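Side-chain contacts in tylactone synthase starter module and modules 1 & 2 (Streptomyces fradiae, PDB 2Z5L), which probably catalyses the stereospecific, NADPH-dependent reduction of a beta-ketoacyl intermediate to a beta-hydroxyacyl group, as the first ketoreductase of the tylosin polyketide synthase: residues G394-A399 / V478-E483; S390-T395 / E445-R450; E230-V235 / G495-T500. All blocks are in the same frame, centred on the assembly; numbering follows the deposited sequence.

Contact 1. Residues G394-A399 / V478-E483; sequences GTWGNA and VDVDWE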
ATOM      1  N   GLY A 394      -0.834  -3.130   2.903  1.00 28.33           N
ATOM      2  CA  GLY A 394      -0.945  -1.853   2.227  1.00 28.70           C
ATOM      3  C   GLY A 394      -2.362  -1.501   1.816  1.00 28.61           C
ATOM      4  O   GLY A 394      -2.566  -0.474   1.162  1.00 30.14           O
ATOM      5  N   THR A 395      -3.338  -2.337   2.169  1.00 28.76           N
ATOM      6  CA  THR A 395      -4.736  -2.057   1.815  1.00 31.14           C
ATOM      7  C   THR A 395      -5.623  -1.961   3.055  1.00 30.63           C
ATOM      8  O   THR A 395      -6.551  -1.162   3.086  1.00 30.47           O
ATOM      9  CB  THR A 395      -5.341  -3.138   0.880  1.00 32.46           C
ATOM     10  OG1 THR A 395      -4.468  -3.358  -0.234  1.00 32.81           O
ATOM     11  CG2 THR A 395      -6.702  -2.679   0.360  1.00 31.17           C
ATOM     12  N   TRP A 396      -5.357  -2.791   4.062  1.00 30.33           N
ATOM     13  CA  TRP A 396      -6.135  -2.738   5.293  1.00 31.61           C
ATOM     14  C   TRP A 396      -5.326  -2.091   6.394  1.00 33.47           C
ATOM     15  O   TRP A 396      -5.846  -1.313   7.187  1.00 37.06           O
ATOM     16  CB  TRP A 396      -6.550  -4.134   5.761  1.00 31.37           C
ATOM     17  CG  TRP A 396      -7.530  -4.813   4.868  1.00 30.20           C
ATOM     18  CD1 TRP A 396      -8.139  -4.290   3.762  1.00 31.06           C
ATOM     19  CD2 TRP A 396      -8.007  -6.156   4.990  1.00 31.84           C
ATOM     20  NE1 TRP A 396      -8.959  -5.226   3.181  1.00 33.32           N
ATOM     21  CE2 TRP A 396      -8.897  -6.382   3.916  1.00 32.60           C
ATOM     22  CE3 TRP A 396      -7.765  -7.190   5.899  1.00 31.81           C
ATOM     23  CZ2 TRP A 396      -9.550  -7.600   3.728  1.00 33.32           C
ATOM     24  CZ3 TRP A 396      -8.412  -8.403   5.714  1.00 34.69           C
ATOM     25  CH2 TRP A 396      -9.294  -8.599   4.632  1.00 35.76           C
ATOM     26  N   GLY A 397      -4.043  -2.416   6.451  1.00 34.04           N
ATOM     27  CA  GLY A 397      -3.199  -1.848   7.486  1.00 34.76           C
ATOM     28  C   GLY A 397      -2.775  -2.933   8.453  1.00 34.47           C
ATOM     29  O   GLY A 397      -3.475  -3.932   8.615  1.00 35.09           O
ATOM     30  N   ASN A 398      -1.625  -2.735   9.090  1.00 34.45           N
ATOM     31  CA  ASN A 398      -1.082  -3.699  10.043  1.00 33.34           C
ATOM     32  C   ASN A 398       0.137  -3.120  10.760  1.00 33.73           C
ATOM     33  O   ASN A 398       1.113  -2.707  10.129  1.00 32.32           O
ATOM     34  CB  ASN A 398      -0.685  -4.983   9.318  1.00 36.14           C
ATOM     35  CG  ASN A 398      -0.170  -6.046  10.259  1.00 36.33           C
ATOM     36  OD1 ASN A 398      -0.850  -6.425  11.211  1.00 35.35           O
ATOM     37  ND2 ASN A 398       1.036  -6.543   9.992  1.00 34.86           N
ATOM     38  N   ALA A 399       0.080  -3.113  12.086  1.00 31.25           N
ATOM     39  CA  ALA A 399       1.155  -2.568  12.908  1.00 30.96           C
ATOM     40  C   ALA A 399       2.548  -3.151  12.656  1.00 30.34           C
ATOM     41  O   ALA A 399       2.692  -4.322  12.303  1.00 31.63           O
ATOM     42  CB  ALA A 399       0.797  -2.726  14.395  1.00 32.10           C
ATOM     43  N   VAL A 478      -7.515 -12.680   0.627  1.00 34.05           N
ATOM     44  CA  VAL A 478      -7.077 -13.067   1.964  1.00 36.27           C
ATOM     45  C   VAL A 478      -8.056 -14.000   2.654  1.00 38.08           C
ATOM     46  O   VAL A 478      -9.265 -13.904   2.463  1.00 40.34           O
ATOM     47  CB  VAL A 478      -6.915 -11.842   2.897  1.00 35.60           C
ATOM     48  CG1 VAL A 478      -6.248 -12.275   4.192  1.00 37.94           C
ATOM     49  CG2 VAL A 478      -6.123 -10.747   2.218  1.00 34.65           C
ATOM     50  N   ASP A 479      -7.523 -14.891   3.476  1.00 39.10           N
ATOM     51  CA  ASP A 479      -8.351 -15.817   4.230  1.00 41.37           C
ATOM     52  C   ASP A 479      -8.362 -15.318   5.673  1.00 42.67           C
ATOM     53  O   ASP A 479      -7.335 -15.358   6.365  1.00 40.93           O
ATOM     54  CB  ASP A 479      -7.781 -17.234   4.152  1.00 43.92           C
ATOM     55  CG  ASP A 479      -8.602 -18.234   4.947  1.00 47.22           C
ATOM     56  OD1 ASP A 479      -9.845 -18.114   4.946  1.00 47.65           O
ATOM     57  OD2 ASP A 479      -8.012 -19.141   5.565  1.00 49.20           O
ATOM     58  N   VAL A 480      -9.533 -14.854   6.120  1.00 42.13           N
ATOM     59  CA  VAL A 480      -9.697 -14.293   7.467  1.00 42.49           C
ATOM     60  C   VAL A 480     -10.869 -14.790   8.308  1.00 44.05           C
ATOM     61  O   VAL A 480     -11.990 -14.902   7.822  1.00 43.03           O
ATOM     62  CB  VAL A 480      -9.889 -12.771   7.427  1.00 41.79           C
ATOM     63  CG1 VAL A 480      -9.475 -12.169   8.757  1.00 40.77           C
ATOM     64  CG2 VAL A 480      -9.145 -12.177   6.268  1.00 43.29           C
ATOM     65  N   ASP A 481     -10.596 -15.039   9.585  1.00 45.34           N
ATOM     66  CA  ASP A 481     -11.615 -15.466  10.539  1.00 46.90           C
ATOM     67  C   ASP A 481     -12.261 -14.196  11.113  1.00 48.48           C
ATOM     68  O   ASP A 481     -11.933 -13.763  12.219  1.00 47.55           O
ATOM     69  CB  ASP A 481     -10.978 -16.279  11.671  1.00 45.80           C
ATOM     70  CG  ASP A 481     -11.983 -16.708  12.726  1.00 47.51           C
ATOM     71  OD1 ASP A 481     -11.553 -17.295  13.754  1.00 44.61           O
ATOM     72  OD2 ASP A 481     -13.197 -16.465  12.529  1.00 47.57           O
ATOM     73  N   TRP A 482     -13.167 -13.601  10.341  1.00 50.73           N
ATOM     74  CA  TRP A 482     -13.864 -12.387  10.741  1.00 53.67           C
ATOM     75  C   TRP A 482     -14.410 -12.422  12.165  1.00 56.58           C
ATOM     76  O   TRP A 482     -14.527 -11.381  12.814  1.00 56.29           O
ATOM     77  CB  TRP A 482     -15.009 -12.104   9.776  1.00 53.44           C
ATOM     78  CG  TRP A 482     -14.564 -11.633   8.425  1.00 54.99           C
ATOM     79  CD1 TRP A 482     -14.891 -12.179   7.215  1.00 55.48           C
ATOM     80  CD2 TRP A 482     -13.760 -10.482   8.141  1.00 54.58           C
ATOM     81  NE1 TRP A 482     -14.344 -11.436   6.195  1.00 55.09           N
ATOM     82  CE2 TRP A 482     -13.647 -10.388   6.737  1.00 54.15           C
ATOM     83  CE3 TRP A 482     -13.129  -9.518   8.937  1.00 54.13           C
ATOM     84  CZ2 TRP A 482     -12.928  -9.370   6.111  1.00 53.48           C
ATOM     85  CZ3 TRP A 482     -12.416  -8.506   8.319  1.00 53.29           C
ATOM     86  CH2 TRP A 482     -12.320  -8.439   6.914  1.00 53.62           C
ATOM     87  N   GLU A 483     -14.756 -13.611  12.650  1.00 59.82           N
ATOM     88  CA  GLU A 483     -15.289 -13.743  14.000  1.00 63.01           C
ATOM     89  C   GLU A 483     -14.164 -13.600  15.013  1.00 63.78           C
ATOM     90  O   GLU A 483     -14.326 -13.911  16.192  1.00 64.22           O
ATOM     91  CB  GLU A 483     -15.977 -15.105  14.174  1.00 65.10           C
ATOM     92  CG  GLU A 483     -17.229 -15.290  13.312  1.00 66.77           C
ATOM     93  CD  GLU A 483     -18.377 -14.371  13.718  1.00 68.49           C
ATOM     94  OE1 GLU A 483     -19.382 -14.321  12.976  1.00 69.32           O
ATOM     95  OE2 GLU A 483     -18.279 -13.708  14.775  1.00 68.04           O
TER
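Trp396 reaches from the loop after strand 386-391 to Val478, Val480 and Trp482, and it supplies this loop's whole side of the contact. Its CB points toward the other segment, with CG anti to the carbonyl carbon (chi1 -67°). The second torsion is close to zero (chi2 -5°), which eclipses CD1 with CA and points the six-membered ring away from the backbone. The indole covers the distance between the segments, whose closest CA atoms, of Trp396 and Val478, are 10.9 Å apart. Along the way it meets the ring of Phe498 edge-to-face. Farther out, CZ3 comes to 3.9 Å from CG2 of Val480, a methyl that sits in the indole plane against the ring edge. At the extremity, CH2 is 3.8 Å from CH2 of Trp482 and 4.4 Å from CB of Val478. The two tryptophans arrive from opposite directions; their six-membered rings are inclined at 38° with centroids 5.5 Å apart, an oblique meeting.

The contact thus joins a loop of the Rossmann-type ketoreductase fold to the connection from strand 474-477 to helix 482-492, which Trp482 begins. Asp481 is the N-cap of that helix, its OD2 accepting a weak bond from Glu483 N, and it also centres an inverse gamma turn. Asp479, between the two valines, turns away from the indole and forms a salt bridge with Arg453. Thr476 and Val245 add further packing around Trp396, while the indole NH of Trp482 is spent on the hydroxyl of Tyr29.

The chemistry between the segments is entirely apolar and aromatic. The loop meets the residues leading into helix 482-492 through one buried indole, held by packing and not by polar bonds across the two segments.

Contact 2. Residues S390-T395 / E445-R450; sequences SSVTGT and ESLSRR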
ATOM      1  N   SER A 390       1.186  -7.660  -4.173  1.00 27.80           N
ATOM      2  CA  SER A 390       1.067  -6.697  -3.107  1.00 28.74           C
ATOM      3  C   SER A 390       0.822  -7.465  -1.807  1.00 29.20           C
ATOM      4  O   SER A 390       0.962  -8.685  -1.754  1.00 27.33           O
ATOM      5  CB  SER A 390      -0.091  -5.735  -3.411  1.00 29.58           C
ATOM      6  OG  SER A 390      -0.120  -4.669  -2.492  1.00 33.58           O
ATOM      7  N   SER A 391       0.455  -6.729  -0.768  1.00 29.67           N
ATOM      8  CA  SER A 391       0.181  -7.278   0.553  1.00 30.35           C
ATOM      9  C   SER A 391      -1.039  -6.553   1.123  1.00 30.56           C
ATOM     10  O   SER A 391      -1.257  -5.370   0.842  1.00 29.45           O
ATOM     11  CB  SER A 391       1.385  -7.051   1.473  1.00 29.50           C
ATOM     12  OG  SER A 391       1.094  -7.479   2.795  1.00 34.11           O
ATOM     13  N   VAL A 392      -1.818  -7.264   1.931  1.00 28.45           N
ATOM     14  CA  VAL A 392      -3.009  -6.693   2.559  1.00 30.31           C
ATOM     15  C   VAL A 392      -2.581  -5.598   3.542  1.00 28.93           C
ATOM     16  O   VAL A 392      -3.385  -4.754   3.951  1.00 29.50           O
ATOM     17  CB  VAL A 392      -3.811  -7.775   3.321  1.00 30.01           C
ATOM     18  CG1 VAL A 392      -3.027  -8.238   4.528  1.00 30.02           C
ATOM     19  CG2 VAL A 392      -5.176  -7.232   3.725  1.00 32.22           C
ATOM     20  N   THR A 393      -1.300  -5.609   3.903  1.00 29.05           N
ATOM     21  CA  THR A 393      -0.769  -4.614   4.819  1.00 28.66           C
ATOM     22  C   THR A 393      -0.905  -3.214   4.230  1.00 28.94           C
ATOM     23  O   THR A 393      -1.072  -2.236   4.962  1.00 28.33           O
ATOM     24  CB  THR A 393       0.711  -4.874   5.131  1.00 31.03           C
ATOM     25  OG1 THR A 393       1.464  -4.838   3.914  1.00 35.02           O
ATOM     26  CG2 THR A 393       0.880  -6.248   5.802  1.00 25.15           C
ATOM     27  N   GLY A 394      -0.834  -3.130   2.903  1.00 28.33           N
ATOM     28  CA  GLY A 394      -0.945  -1.853   2.227  1.00 28.70           C
ATOM     29  C   GLY A 394      -2.362  -1.501   1.816  1.00 28.61           C
ATOM     30  O   GLY A 394      -2.566  -0.474   1.162  1.00 30.14           O
ATOM     31  N   THR A 395      -3.338  -2.337   2.169  1.00 28.76           N
ATOM     32  CA  THR A 395      -4.736  -2.057   1.815  1.00 31.14           C
ATOM     33  C   THR A 395      -5.623  -1.961   3.055  1.00 30.63           C
ATOM     34  O   THR A 395      -6.551  -1.162   3.086  1.00 30.47           O
ATOM     35  CB  THR A 395      -5.341  -3.138   0.880  1.00 32.46           C
ATOM     36  OG1 THR A 395      -4.468  -3.358  -0.234  1.00 32.81           O
ATOM     37  CG2 THR A 395      -6.702  -2.679   0.360  1.00 31.17           C
ATOM     38  N   GLU A 445       3.051 -12.323  12.391  1.00 34.37           N
ATOM     39  CA  GLU A 445       2.635 -12.769  13.718  1.00 37.30           C
ATOM     40  C   GLU A 445       1.435 -11.960  14.219  1.00 37.73           C
ATOM     41  O   GLU A 445       0.551 -12.498  14.881  1.00 38.08           O
ATOM     42  CB  GLU A 445       3.800 -12.640  14.709  1.00 35.93           C
ATOM     43  CG  GLU A 445       4.885 -13.686  14.522  1.00 37.91           C
ATOM     44  CD  GLU A 445       6.117 -13.420  15.366  1.00 38.36           C
ATOM     45  OE1 GLU A 445       5.998 -12.786  16.440  1.00 42.43           O
ATOM     46  OE2 GLU A 445       7.215 -13.857  14.968  1.00 36.29           O
ATOM     47  N   SER A 446       1.407 -10.671  13.899  1.00 38.46           N
ATOM     48  CA  SER A 446       0.307  -9.826  14.325  1.00 38.95           C
ATOM     49  C   SER A 446      -0.959 -10.133  13.552  1.00 39.44           C
ATOM     50  O   SER A 446      -2.041 -10.223  14.137  1.00 42.09           O
ATOM     51  CB  SER A 446       0.647  -8.354  14.153  1.00 37.98           C
ATOM     52  OG  SER A 446      -0.494  -7.553  14.416  1.00 42.08           O
ATOM     53  N   LEU A 447      -0.830 -10.287  12.238  1.00 38.03           N
ATOM     54  CA  LEU A 447      -1.971 -10.596  11.377  1.00 37.68           C
ATOM     55  C   LEU A 447      -2.568 -11.943  11.755  1.00 38.78           C
ATOM     56  O   LEU A 447      -3.774 -12.146  11.665  1.00 38.75           O
ATOM     57  CB  LEU A 447      -1.534 -10.654   9.912  1.00 35.80           C
ATOM     58  CG  LEU A 447      -1.177  -9.353   9.206  1.00 36.25           C
ATOM     59  CD1 LEU A 447      -0.627  -9.660   7.812  1.00 33.96           C
ATOM     60  CD2 LEU A 447      -2.404  -8.474   9.125  1.00 31.83           C
ATOM     61  N   SER A 448      -1.706 -12.859  12.175  1.00 39.18           N
ATOM     62  CA  SER A 448      -2.137 -14.189  12.554  1.00 42.65           C
ATOM     63  C   SER A 448      -3.113 -14.142  13.720  1.00 43.83           C
ATOM     64  O   SER A 448      -4.234 -14.635  13.613  1.00 46.53           O
ATOM     65  CB  SER A 448      -0.923 -15.038  12.922  1.00 42.71           C
ATOM     66  OG  SER A 448      -1.276 -16.407  12.998  1.00 44.99           O
ATOM     67  N   ARG A 449      -2.692 -13.532  14.822  1.00 45.83           N
ATOM     68  CA  ARG A 449      -3.540 -13.440  16.006  1.00 48.62           C
ATOM     69  C   ARG A 449      -4.824 -12.672  15.728  1.00 47.98           C
ATOM     70  O   ARG A 449      -5.887 -13.021  16.242  1.00 49.29           O
ATOM     71  CB  ARG A 449      -2.776 -12.791  17.169  1.00 49.96           C
ATOM     72  CG  ARG A 449      -1.657 -13.663  17.727  1.00 53.06           C
ATOM     73  CD  ARG A 449      -2.203 -14.976  18.303  1.00 56.61           C
ATOM     74  NE  ARG A 449      -1.174 -16.004  18.457  1.00 57.29           N
ATOM     75  CZ  ARG A 449      -0.108 -15.897  19.245  1.00 59.28           C
ATOM     76  NH1 ARG A 449       0.081 -14.797  19.969  1.00 59.97           N
ATOM     77  NH2 ARG A 449       0.769 -16.894  19.310  1.00 59.89           N
ATOM     78  N   ARG A 450      -4.736 -11.635  14.906  1.00 48.09           N
ATOM     79  CA  ARG A 450      -5.915 -10.847  14.582  1.00 48.74           C
ATOM     80  C   ARG A 450      -6.967 -11.674  13.836  1.00 48.93           C
ATOM     81  O   ARG A 450      -8.122 -11.259  13.716  1.00 50.92           O
ATOM     82  CB  ARG A 450      -5.529  -9.611  13.753  1.00 48.82           C
ATOM     83  CG  ARG A 450      -4.777  -8.522  14.538  1.00 46.80           C
ATOM     84  CD  ARG A 450      -4.266  -7.408  13.610  1.00 45.49           C
ATOM     85  NE  ARG A 450      -5.340  -6.681  12.942  1.00 43.60           N
ATOM     86  CZ  ARG A 450      -5.158  -5.801  11.960  1.00 46.32           C
ATOM     87  NH1 ARG A 450      -6.208  -5.190  11.416  1.00 46.61           N
ATOM     88  NH2 ARG A 450      -3.935  -5.531  11.512  1.00 46.26           N
TER
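Leu447 faces Val392 and Thr393 with a single methyl. Its CD1 is 4.3 Å from CG1 of Val392 and 4.2 Å from CG2 of Thr393, and this reach depends on the second torsion, which sets CD1 anti to CA (chi2 174°) and so extends the leucine straight out from helix 442-450. Val392 points toward the helix. Thr393 offers its methyl while its hydroxyl turns to its own segment: OG1 shares a hydrogen bond with OG of Ser391 at 2.9 Å, which helps to hold the threonine's rotation, with CG2 turned to the leucine. In the Rossmann-type fold of short-chain dehydrogenases, residues 390-391 end a central parallel strand, 386-391, and 392-394 form a 3-10 turn after it. The turn is closed by Gly394 N to Ser391 O at 3.1 Å and by Thr395 N to Val392 O at 3.0 Å. Helix 442-450, which comes after the next strand, 426-430, probably corresponds to the lid helix of ketoreductases. Beyond the methyl contact, Leu447 also packs on Asn398 and Leu452, and Val392 on Val478, while Thr393 leans on Tyr404 of helix 402-419.

Contact 3. Residues E230-V235 / G495-T500; sequences EDQVAV and GRLFDT
A type I beta turn, Arg496 to Asp499, in the loop between helices 482-492 and 502-507 brings Arg496 against Glu230, just ahead of strand 232-236. The turn is closed by Asp499 N to Arg496 O at 3.2 Å. Glu230 is bent at its second torsion (chi2 -73°), which curls the carboxylate over to the aliphatic part of the arginine: OE1 is 3.1 Å from Arg496 CG and 3.5 Å from Arg496 CB. The same oxygen lies 3.9 Å from Arg496 NE, a long salt bridge. Although carboxylate and guanidinium planes are only 20° apart, the oxygen stands well out of the guanidinium plane and no N-H points at it, so the attraction is one of charge alone. The firmer partner of Glu230 OE1 is Arg244, through a second salt bridge.

The Arg496 guanidinium also has Asp499 OD2 at its edge and in its plane, 3.8 Å from NH1 and again long. The arginine's positive charge probably eases the proximity of two acids whose oxygens, Glu230 OE1 and Asp499 OD2, are 6.5 Å apart.

A second touch is looser. Gln232, extended beyond CG, brings NE2 to 4.2 Å from CG of Leu497; its OE1 has weak bonds to Arg243 and Arg170. Leu497 in turn lays a methyl, CD1, over the face of the neighbouring Phe498 ring, and both residues pack on Val245 of strand 239-247. Nearby, Asp231 makes a salt bridge with Arg493, adding another charged tie between the same regions.

Glu230, Arg496 and Asp499 together make a salt-bridge network of long, mainly electrostatic links, with the arginine at the head of a beta turn, and it ties the turn between helices 482-492 and 502-507 to the approach to strand 232-236.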
ATOM      1  N   GLU A 230     -14.333   8.390  11.044  1.00 59.91           N
ATOM      2  CA  GLU A 230     -13.983   8.247   9.641  1.00 57.85           C
ATOM      3  C   GLU A 230     -12.591   8.835   9.404  1.00 56.39           C
ATOM      4  O   GLU A 230     -12.451   9.991   8.995  1.00 57.20           O
ATOM      5  CB  GLU A 230     -15.013   8.961   8.768  1.00 57.89           C
ATOM      6  CG  GLU A 230     -16.421   8.385   8.863  1.00 58.03           C
ATOM      7  CD  GLU A 230     -16.566   7.035   8.166  1.00 59.18           C
ATOM      8  OE1 GLU A 230     -17.680   6.465   8.202  1.00 58.42           O
ATOM      9  OE2 GLU A 230     -15.573   6.548   7.584  1.00 59.42           O
ATOM     10  N   ASP A 231     -11.567   8.030   9.675  1.00 53.66           N
ATOM     11  CA  ASP A 231     -10.182   8.442   9.510  1.00 50.14           C
ATOM     12  C   ASP A 231      -9.609   8.128   8.123  1.00 48.99           C
ATOM     13  O   ASP A 231      -8.392   8.064   7.945  1.00 48.80           O
ATOM     14  CB  ASP A 231      -9.307   7.807  10.608  1.00 51.12           C
ATOM     15  CG  ASP A 231      -9.463   6.290  10.695  1.00 50.95           C
ATOM     16  OD1 ASP A 231      -8.852   5.684  11.604  1.00 51.16           O
ATOM     17  OD2 ASP A 231     -10.191   5.706   9.864  1.00 49.40           O
ATOM     18  N   GLN A 232     -10.497   7.947   7.149  1.00 47.25           N
ATOM     19  CA  GLN A 232     -10.121   7.661   5.768  1.00 45.89           C
ATOM     20  C   GLN A 232     -11.254   8.177   4.885  1.00 45.93           C
ATOM     21  O   GLN A 232     -12.169   7.429   4.531  1.00 45.09           O
ATOM     22  CB  GLN A 232      -9.937   6.151   5.543  1.00 44.29           C
ATOM     23  CG  GLN A 232      -8.683   5.544   6.169  1.00 40.87           C
ATOM     24  CD  GLN A 232      -8.469   4.097   5.748  1.00 39.38           C
ATOM     25  OE1 GLN A 232      -8.321   3.797   4.562  1.00 39.34           O
ATOM     26  NE2 GLN A 232      -8.453   3.199   6.714  1.00 34.40           N
ATOM     27  N   VAL A 233     -11.186   9.459   4.536  1.00 46.52           N
ATOM     28  CA  VAL A 233     -12.222  10.100   3.734  1.00 46.15           C
ATOM     29  C   VAL A 233     -11.667  10.810   2.500  1.00 47.38           C
ATOM     30  O   VAL A 233     -10.534  11.282   2.496  1.00 48.47           O
ATOM     31  CB  VAL A 233     -13.000  11.125   4.602  1.00 45.96           C
ATOM     32  CG1 VAL A 233     -14.152  11.736   3.814  1.00 45.00           C
ATOM     33  CG2 VAL A 233     -13.513  10.440   5.861  1.00 45.27           C
ATOM     34  N   ALA A 234     -12.474  10.869   1.448  1.00 48.66           N
ATOM     35  CA  ALA A 234     -12.077  11.530   0.217  1.00 50.44           C
ATOM     36  C   ALA A 234     -13.099  12.615  -0.079  1.00 52.06           C
ATOM     37  O   ALA A 234     -14.279  12.329  -0.284  1.00 52.66           O
ATOM     38  CB  ALA A 234     -12.032  10.529  -0.923  1.00 50.68           C
ATOM     39  N   VAL A 235     -12.651  13.862  -0.087  1.00 53.52           N
ATOM     40  CA  VAL A 235     -13.548  14.974  -0.357  1.00 54.46           C
ATOM     41  C   VAL A 235     -13.597  15.289  -1.843  1.00 55.43           C
ATOM     42  O   VAL A 235     -12.574  15.575  -2.466  1.00 55.84           O
ATOM     43  CB  VAL A 235     -13.109  16.237   0.409  1.00 53.94           C
ATOM     44  CG1 VAL A 235     -14.033  17.396   0.075  1.00 52.01           C
ATOM     45  CG2 VAL A 235     -13.119  15.961   1.905  1.00 51.73           C
ATOM     46  N   GLY A 495     -13.397   1.727  13.975  1.00 47.83           N
ATOM     47  CA  GLY A 495     -13.539   2.345  12.666  1.00 47.67           C
ATOM     48  C   GLY A 495     -14.645   1.776  11.802  1.00 48.35           C
ATOM     49  O   GLY A 495     -15.264   0.766  12.139  1.00 46.56           O
ATOM     50  N   ARG A 496     -14.870   2.434  10.669  1.00 50.27           N
ATOM     51  CA  ARG A 496     -15.915   2.052   9.721  1.00 52.46           C
ATOM     52  C   ARG A 496     -15.392   1.236   8.527  1.00 52.88           C
ATOM     53  O   ARG A 496     -16.166   0.787   7.676  1.00 52.48           O
ATOM     54  CB  ARG A 496     -16.601   3.323   9.206  1.00 54.30           C
ATOM     55  CG  ARG A 496     -17.249   4.204  10.290  1.00 56.09           C
ATOM     56  CD  ARG A 496     -18.570   3.621  10.796  1.00 58.46           C
ATOM     57  NE  ARG A 496     -19.526   4.665  11.177  1.00 60.73           N
ATOM     58  CZ  ARG A 496     -20.818   4.455  11.427  1.00 61.41           C
ATOM     59  NH1 ARG A 496     -21.325   3.231  11.343  1.00 61.22           N
ATOM     60  NH2 ARG A 496     -21.607   5.473  11.747  1.00 61.13           N
ATOM     61  N   LEU A 497     -14.079   1.043   8.483  1.00 52.98           N
ATOM     62  CA  LEU A 497     -13.427   0.320   7.398  1.00 53.10           C
ATOM     63  C   LEU A 497     -14.016  -1.046   7.030  1.00 53.45           C
ATOM     64  O   LEU A 497     -14.342  -1.300   5.865  1.00 52.28           O
ATOM     65  CB  LEU A 497     -11.937   0.176   7.726  1.00 52.28           C
ATOM     66  CG  LEU A 497     -10.961  -0.110   6.579  1.00 50.99           C
ATOM     67  CD1 LEU A 497     -10.818  -1.592   6.387  1.00 51.22           C
ATOM     68  CD2 LEU A 497     -11.440   0.578   5.306  1.00 47.62           C
ATOM     69  N   PHE A 498     -14.154  -1.921   8.018  1.00 54.60           N
ATOM     70  CA  PHE A 498     -14.680  -3.253   7.773  1.00 56.46           C
ATOM     71  C   PHE A 498     -16.181  -3.408   8.007  1.00 58.24           C
ATOM     72  O   PHE A 498     -16.693  -4.530   8.007  1.00 59.47           O
ATOM     73  CB  PHE A 498     -13.939  -4.282   8.634  1.00 56.63           C
ATOM     74  CG  PHE A 498     -12.440  -4.246   8.479  1.00 57.52           C
ATOM     75  CD1 PHE A 498     -11.663  -3.406   9.273  1.00 57.41           C
ATOM     76  CD2 PHE A 498     -11.807  -5.061   7.545  1.00 57.51           C
ATOM     77  CE1 PHE A 498     -10.277  -3.380   9.138  1.00 58.25           C
ATOM     78  CE2 PHE A 498     -10.423  -5.043   7.399  1.00 57.57           C
ATOM     79  CZ  PHE A 498      -9.654  -4.202   8.200  1.00 58.52           C
ATOM     80  N   ASP A 499     -16.901  -2.311   8.221  1.00 58.12           N
ATOM     81  CA  ASP A 499     -18.341  -2.443   8.441  1.00 57.97           C
ATOM     82  C   ASP A 499     -19.038  -3.033   7.219  1.00 57.65           C
ATOM     83  O   ASP A 499     -20.049  -3.718   7.355  1.00 57.86           O
ATOM     84  CB  ASP A 499     -18.986  -1.094   8.785  1.00 58.56           C
ATOM     85  CG  ASP A 499     -18.766  -0.692  10.237  1.00 59.81           C
ATOM     86  OD1 ASP A 499     -18.563  -1.589  11.091  1.00 61.32           O
ATOM     87  OD2 ASP A 499     -18.815   0.523  10.527  1.00 59.31           O
ATOM     88  N   THR A 500     -18.495  -2.775   6.033  1.00 56.64           N
ATOM     89  CA  THR A 500     -19.079  -3.286   4.798  1.00 55.34           C
ATOM     90  C   THR A 500     -18.885  -4.788   4.614  1.00 55.91           C
ATOM     91  O   THR A 500     -19.159  -5.326   3.542  1.00 54.66           O
ATOM     92  CB  THR A 500     -18.498  -2.566   3.569  1.00 54.95           C
ATOM     93  OG1 THR A 500     -17.144  -2.176   3.839  1.00 54.60           O
ATOM     94  CG2 THR A 500     -19.330  -1.345   3.223  1.00 52.97           C
TER

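Contacts 1 and 2 are buried neighbours, their centres about 5 Å apart, and both start from the end of strand 386-391 and the turn and loop that follow, sharing Gly394 and Thr395. They also touch directly, with Asn398 OD1 probably hydrogen-bonded to Arg450 NH2. Both are apolar, but contact 1 depends on aromatic rings and contact 2 on aliphatic methyls. Contact 3, about 15 Å from contact 1 between centres, is only partly buried, and its main theme is charge. Phe498 connects the two settings, reaching from the turn of contact 3 to the tryptophans of contact 1. Along the chain, contacts 1 and 2 lie within the span that contact 3 closes.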